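Local coordinates for protein probable amino acid aminotransferase (Mycobacterium tuberculosis, PDB 6Q1Q) that is a probable amino acid aminotransferase of the class IV family, modelled as a dimer whose subunits each contain an antiparallel and a mixed beta sheet, at residues Pro186-Val191 against Ile250-Ser255; Ile129-Gly134 against Gly171-Val176. All blocks are in the same frame, centred on the assembly; numbering follows the deposited sequence.

Contact 1. Residues Pro186-Val191 against Ile250-Ser255; sequences PRSTVV and IWLVSS
Ile250 opens an antiparallel pairing in which backbone bonds set the register and side chains fill each face. Its side chain lies beside that of Val190 and points the same way, Ile250 CG2 and Val190 CG1 being turned toward each other. Two hydrogen bonds join Trp251 to Val191: Trp251 N gives to Val191 O at 2.9 Å, and Val191 N to Trp251 O at 3.1 Å. The indole brings its edge to the same acceptor, with Trp251 CE3 3.3 Å from Val191 O. On the other face, Leu252 sets CD2 beside Val190 CG2 (3.7 Å) and CB 3.4 Å from Ser188 OG, a buried hydroxyl with no polar partner in the model. Val253 N donates to Thr189 O and Thr189 N to Val253 O, both 2.7 Å and nearly straight. Val253 CG2 meets Val191 CG2 at 3.5 Å, the side chains crossing at about a right angle; in Val191, chi1 of -64° leaves CG2 between backbone N and carbonyl carbon. Beyond the strand, Ser254 CB touches Arg187 O while its OG bonds Thr257 O. Helix 275-286 packs on the Trp251 and Val253 face, where Phe279 stacks on the indole, and strand 259-265 pairs with strand 249-253.

Contact 2. Residues Ile129-Gly134 against Gly171-Val176; sequences ITLDRG and GDVIFV
Val176, Leu131 and Phe175 give up the most surface in this parallel pairing. Val176 is held through both its polar backbone atoms: its N donates to Leu131 O at 2.9 Å, and its O accepts from Arg133 N at 2.8 Å and from a water that also takes the N-H of Gly134. With chi1 at 179°, Val176 turns CG2 back along the strand to meet Thr130 CB at 4.0 Å. Leu131, whose N bonds Ile174 O, reaches from the opposite face of the sheet. Its CD1 packs against Val173 CG2 at 3.6 Å, the two side chains at about a right angle. The Phe175 ring is sandwiched: Val173 CG1 stands over one face and Arg133 CD over the other, a CH-pi contact of 3.8 Å from CD to the ring centroid. A bend at chi2 (67°) brings the arginine methylene there; the guanidinium, its plane 52° from the ring, is too far for more than a weak cation-pi attraction. Helix 156-167, which joins the strands in a beta-alpha-beta crossover, packs on Val173 and Phe175, and Asp132 O accepts from Trp145 of the second subunit. The chemistry therefore implies that backbone bonds carry the register, whereas Arg133 contributes to the packing mainly through its hydrocarbon chain.

Two pairings of one mixed sheet illustrate how place in the fold modifies similar chemistry. Both are mostly buried, but contact 1 is centred about 7 Å from the centre of the chain, and contact 2 about 16 Å from it, with the other subunit in reach. Each has a helix on one face, 275-286 in antiparallel contact 1 and 156-167 in parallel contact 2; contact 2 adds an ordered water, an arginine over a ring, and exposed Asp132 at the dimer interface. They share no strand, yet strands 172-176 and 189-195 are consecutive in the chain. In the loop leading into strand 189-195, Arg187 forms a salt bridge with Asp172, NE to OD2 at 3.0 Å, and Leu252 packs against the same aspartate.

Contact 1. Residues Pro186-Val191 against Ile250-Ser255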
loop_
_atom_site.group_PDB
_atom_site.type_symbol
_atom_site.label_atom_id
_atom_site.label_comp_id
_atom_site.label_asym_id
_atom_site.label_seq_id
_atom_site.Cartn_x
_atom_site.Cartn_y
_atom_site.Cartn_z
ATOM N N PRO B 186 0.275 1.142 13.432
ATOM C CA PRO B 186 0.170 1.546 12.020
ATOM C C PRO B 186 1.073 2.712 11.660
ATOM O O PRO B 186 1.434 2.866 10.485
ATOM C CB PRO B 186 -1.313 1.914 11.866
ATOM C CG PRO B 186 -1.824 2.102 13.271
ATOM C CD PRO B 186 -1.027 1.171 14.118
ATOM N N ARG B 187 1.446 3.547 12.638
ATOM C CA ARG B 187 2.328 4.679 12.380
ATOM C C ARG B 187 3.372 4.871 13.476
ATOM O O ARG B 187 3.969 5.951 13.563
ATOM C CB ARG B 187 1.512 5.972 12.234
ATOM C CG ARG B 187 0.409 6.101 13.277
ATOM C CD ARG B 187 -0.245 7.472 13.280
ATOM N NE ARG B 187 -1.353 7.521 14.229
ATOM C CZ ARG B 187 -2.379 8.362 14.141
ATOM N NH1 ARG B 187 -2.437 9.234 13.143
ATOM N NH2 ARG B 187 -3.346 8.333 15.049
ATOM N N SER B 188 3.617 3.866 14.313
ATOM C CA SER B 188 4.479 4.073 15.469
ATOM C C SER B 188 5.089 2.752 15.913
ATOM O O SER B 188 4.625 1.669 15.542
ATOM C CB SER B 188 3.709 4.727 16.622
ATOM O OG SER B 188 2.431 4.135 16.778
ATOM N N THR B 189 6.139 2.865 16.723
ATOM C CA THR B 189 6.778 1.734 17.380
ATOM C C THR B 189 6.289 1.634 18.819
ATOM O O THR B 189 6.101 2.651 19.494
ATOM C CB THR B 189 8.303 1.885 17.359
ATOM O OG1 THR B 189 8.752 2.064 16.009
ATOM C CG2 THR B 189 8.979 0.659 17.955
ATOM N N VAL B 190 6.066 0.407 19.279
ATOM C CA VAL B 190 5.576 0.158 20.630
ATOM C C VAL B 190 6.762 -0.039 21.566
ATOM O O VAL B 190 7.670 -0.826 21.273
ATOM C CB VAL B 190 4.648 -1.068 20.658
ATOM C CG1 VAL B 190 4.318 -1.457 22.093
ATOM C CG2 VAL B 190 3.379 -0.795 19.861
ATOM N N VAL B 191 6.772 0.694 22.680
ATOM C CA VAL B 191 7.762 0.507 23.735
ATOM C C VAL B 191 7.049 0.479 25.082
ATOM O O VAL B 191 6.105 1.244 25.313
ATOM C CB VAL B 191 8.854 1.598 23.717
ATOM C CG1 VAL B 191 9.664 1.526 22.431
ATOM C CG2 VAL B 191 8.236 2.964 23.881
ATOM N N ILE B 250 3.118 2.188 28.397
ATOM C CA ILE B 250 3.176 1.856 26.979
ATOM C C ILE B 250 3.181 3.162 26.201
ATOM O O ILE B 250 2.342 4.035 26.448
ATOM C CB ILE B 250 1.992 0.973 26.540
ATOM C CG1 ILE B 250 1.800 -0.196 27.505
ATOM C CG2 ILE B 250 2.203 0.461 25.127
ATOM C CD1 ILE B 250 0.479 -0.894 27.338
ATOM N N TRP B 251 4.115 3.297 25.264
ATOM C CA TRP B 251 4.203 4.489 24.436
ATOM C C TRP B 251 4.236 4.103 22.968
ATOM O O TRP B 251 4.831 3.088 22.592
ATOM C CB TRP B 251 5.449 5.315 24.775
ATOM C CG TRP B 251 5.489 5.758 26.193
ATOM C CD1 TRP B 251 5.060 6.951 26.696
ATOM C CD2 TRP B 251 5.978 5.005 27.306
ATOM N NE1 TRP B 251 5.258 6.990 28.055
ATOM C CE2 TRP B 251 5.820 5.805 28.453
ATOM C CE3 TRP B 251 6.538 3.732 27.441
ATOM C CZ2 TRP B 251 6.202 5.373 29.720
ATOM C CZ3 TRP B 251 6.915 3.305 28.698
ATOM C CH2 TRP B 251 6.747 4.123 29.821
ATOM N N LEU B 252 3.597 4.924 22.142
ATOM C CA LEU B 252 3.696 4.815 20.694
ATOM C C LEU B 252 4.719 5.842 20.229
ATOM O O LEU B 252 4.458 7.050 20.264
ATOM C CB LEU B 252 2.335 5.035 20.040
ATOM C CG LEU B 252 1.296 3.992 20.450
ATOM C CD1 LEU B 252 -0.009 4.208 19.708
ATOM C CD2 LEU B 252 1.826 2.584 20.222
ATOM N N VAL B 253 5.884 5.363 19.807
ATOM C CA VAL B 253 7.022 6.216 19.486
ATOM C C VAL B 253 7.163 6.310 17.976
ATOM O O VAL B 253 7.179 5.287 17.279
ATOM C CB VAL B 253 8.312 5.684 20.129
ATOM C CG1 VAL B 253 9.495 6.547 19.731
ATOM C CG2 VAL B 253 8.165 5.662 21.635
ATOM N N SER B 254 7.260 7.537 17.471
ATOM C CA SER B 254 7.478 7.786 16.055
ATOM C C SER B 254 8.281 9.074 15.913
ATOM O O SER B 254 8.612 9.736 16.899
ATOM C CB SER B 254 6.152 7.851 15.291
ATOM O OG SER B 254 5.251 8.740 15.921
ATOM N N SER B 255 8.585 9.433 14.667
ATOM C CA SER B 255 9.522 10.522 14.420
ATOM C C SER B 255 8.871 11.896 14.548
ATOM O O SER B 255 9.509 12.835 15.038
ATOM C CB SER B 255 10.165 10.352 13.047
ATOM O OG SER B 255 11.057 9.251 13.055
#

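Contact 2. Residues Ile129-Gly134 against Gly171-Val176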
loop_
_atom_site.group_PDB
_atom_site.type_symbol
_atom_site.label_atom_id
_atom_site.label_comp_id
_atom_site.label_asym_id
_atom_site.label_seq_id
_atom_site.Cartn_x
_atom_site.Cartn_y
_atom_site.Cartn_z
ATOM N N ILE B 129 -6.573 0.399 20.792
ATOM C CA ILE B 129 -7.130 -0.945 20.787
ATOM C C ILE B 129 -6.126 -1.868 20.115
ATOM O O ILE B 129 -5.320 -1.442 19.280
ATOM C CB ILE B 129 -8.495 -1.013 20.073
ATOM C CG1 ILE B 129 -8.373 -0.490 18.641
ATOM C CG2 ILE B 129 -9.544 -0.226 20.847
ATOM C CD1 ILE B 129 -9.635 -0.645 17.827
ATOM N N THR B 130 -6.162 -3.137 20.506
ATOM C CA THR B 130 -5.368 -4.163 19.853
ATOM C C THR B 130 -6.159 -4.736 18.689
ATOM O O THR B 130 -7.353 -5.025 18.819
ATOM C CB THR B 130 -4.986 -5.271 20.834
ATOM O OG1 THR B 130 -6.175 -5.869 21.366
ATOM C CG2 THR B 130 -4.160 -4.698 21.967
ATOM N N LEU B 131 -5.495 -4.887 17.551
ATOM C CA LEU B 131 -6.116 -5.460 16.371
ATOM C C LEU B 131 -5.200 -6.518 15.782
ATOM O O LEU B 131 -3.976 -6.347 15.739
ATOM C CB LEU B 131 -6.433 -4.383 15.320
ATOM C CG LEU B 131 -7.634 -3.465 15.566
ATOM C CD1 LEU B 131 -7.664 -2.324 14.555
ATOM C CD2 LEU B 131 -8.931 -4.255 15.518
ATOM N N ASP B 132 -5.800 -7.616 15.341
ATOM C CA ASP B 132 -5.031 -8.678 14.718
ATOM C C ASP B 132 -4.505 -8.223 13.368
ATOM O O ASP B 132 -5.250 -7.681 12.545
ATOM C CB ASP B 132 -5.880 -9.935 14.559
ATOM C CG ASP B 132 -6.126 -10.638 15.877
ATOM O OD1 ASP B 132 -7.238 -11.171 16.073
ATOM O OD2 ASP B 132 -5.209 -10.646 16.727
ATOM N N ARG B 133 -3.212 -8.438 13.149
ATOM C CA ARG B 133 -2.576 -8.050 11.901
ATOM C C ARG B 133 -2.698 -9.122 10.829
ATOM O O ARG B 133 -2.666 -8.801 9.635
ATOM C CB ARG B 133 -1.100 -7.721 12.155
ATOM C CG ARG B 133 -0.283 -7.402 10.911
ATOM C CD ARG B 133 -0.734 -6.093 10.279
ATOM N NE ARG B 133 -0.023 -5.802 9.036
ATOM C CZ ARG B 133 -0.368 -6.291 7.849
ATOM N NH1 ARG B 133 -1.417 -7.092 7.744
ATOM N NH2 ARG B 133 0.332 -5.978 6.768
ATOM N N GLY B 134 -2.870 -10.380 11.229
ATOM C CA GLY B 134 -2.901 -11.489 10.305
ATOM C C GLY B 134 -1.555 -12.075 9.949
ATOM O O GLY B 134 -1.512 -13.067 9.214
ATOM N N GLY B 171 -7.932 6.153 19.589
ATOM C CA GLY B 171 -7.052 7.082 18.907
ATOM C C GLY B 171 -5.919 6.438 18.135
ATOM O O GLY B 171 -5.306 7.088 17.282
ATOM N N ASP B 172 -5.615 5.174 18.421
ATOM C CA ASP B 172 -4.543 4.477 17.719
ATOM C C ASP B 172 -4.756 2.974 17.868
ATOM O O ASP B 172 -5.739 2.520 18.460
ATOM C CB ASP B 172 -3.167 4.912 18.232
ATOM C CG ASP B 172 -2.157 5.098 17.109
ATOM O OD1 ASP B 172 -1.858 4.112 16.399
ATOM O OD2 ASP B 172 -1.659 6.231 16.932
ATOM N N VAL B 173 -3.821 2.204 17.314
ATOM C CA VAL B 173 -3.940 0.753 17.210
ATOM C C VAL B 173 -2.605 0.119 17.572
ATOM O O VAL B 173 -1.542 0.651 17.236
ATOM C CB VAL B 173 -4.369 0.327 15.788
ATOM C CG1 VAL B 173 -4.117 -1.160 15.556
ATOM C CG2 VAL B 173 -5.818 0.654 15.552
ATOM N N ILE B 174 -2.659 -1.013 18.267
ATOM C CA ILE B 174 -1.502 -1.879 18.459
ATOM C C ILE B 174 -1.783 -3.195 17.746
ATOM O O ILE B 174 -2.734 -3.906 18.091
ATOM C CB ILE B 174 -1.195 -2.105 19.946
ATOM C CG1 ILE B 174 -0.706 -0.806 20.588
ATOM C CG2 ILE B 174 -0.161 -3.203 20.103
ATOM C CD1 ILE B 174 -0.289 -0.959 22.037
ATOM N N PHE B 175 -0.963 -3.513 16.749
ATOM C CA PHE B 175 -1.123 -4.747 15.992
ATOM C C PHE B 175 -0.610 -5.943 16.784
ATOM O O PHE B 175 0.448 -5.883 17.417
ATOM C CB PHE B 175 -0.381 -4.656 14.658
ATOM C CG PHE B 175 -1.150 -3.939 13.583
ATOM C CD1 PHE B 175 -2.432 -4.340 13.243
ATOM C CD2 PHE B 175 -0.586 -2.869 12.907
ATOM C CE1 PHE B 175 -3.140 -3.684 12.252
ATOM C CE2 PHE B 175 -1.288 -2.209 11.913
ATOM C CZ PHE B 175 -2.568 -2.618 11.587
ATOM N N VAL B 176 -1.362 -7.039 16.736
ATOM C CA VAL B 176 -0.974 -8.298 17.357
ATOM C C VAL B 176 -0.880 -9.363 16.272
ATOM O O VAL B 176 -1.724 -9.422 15.371
ATOM C CB VAL B 176 -1.970 -8.720 18.458
ATOM C CG1 VAL B 176 -1.555 -10.046 19.085
ATOM C CG2 VAL B 176 -2.079 -7.634 19.514
HETATM O O HOH W 1 -3.211 -11.371 13.749
#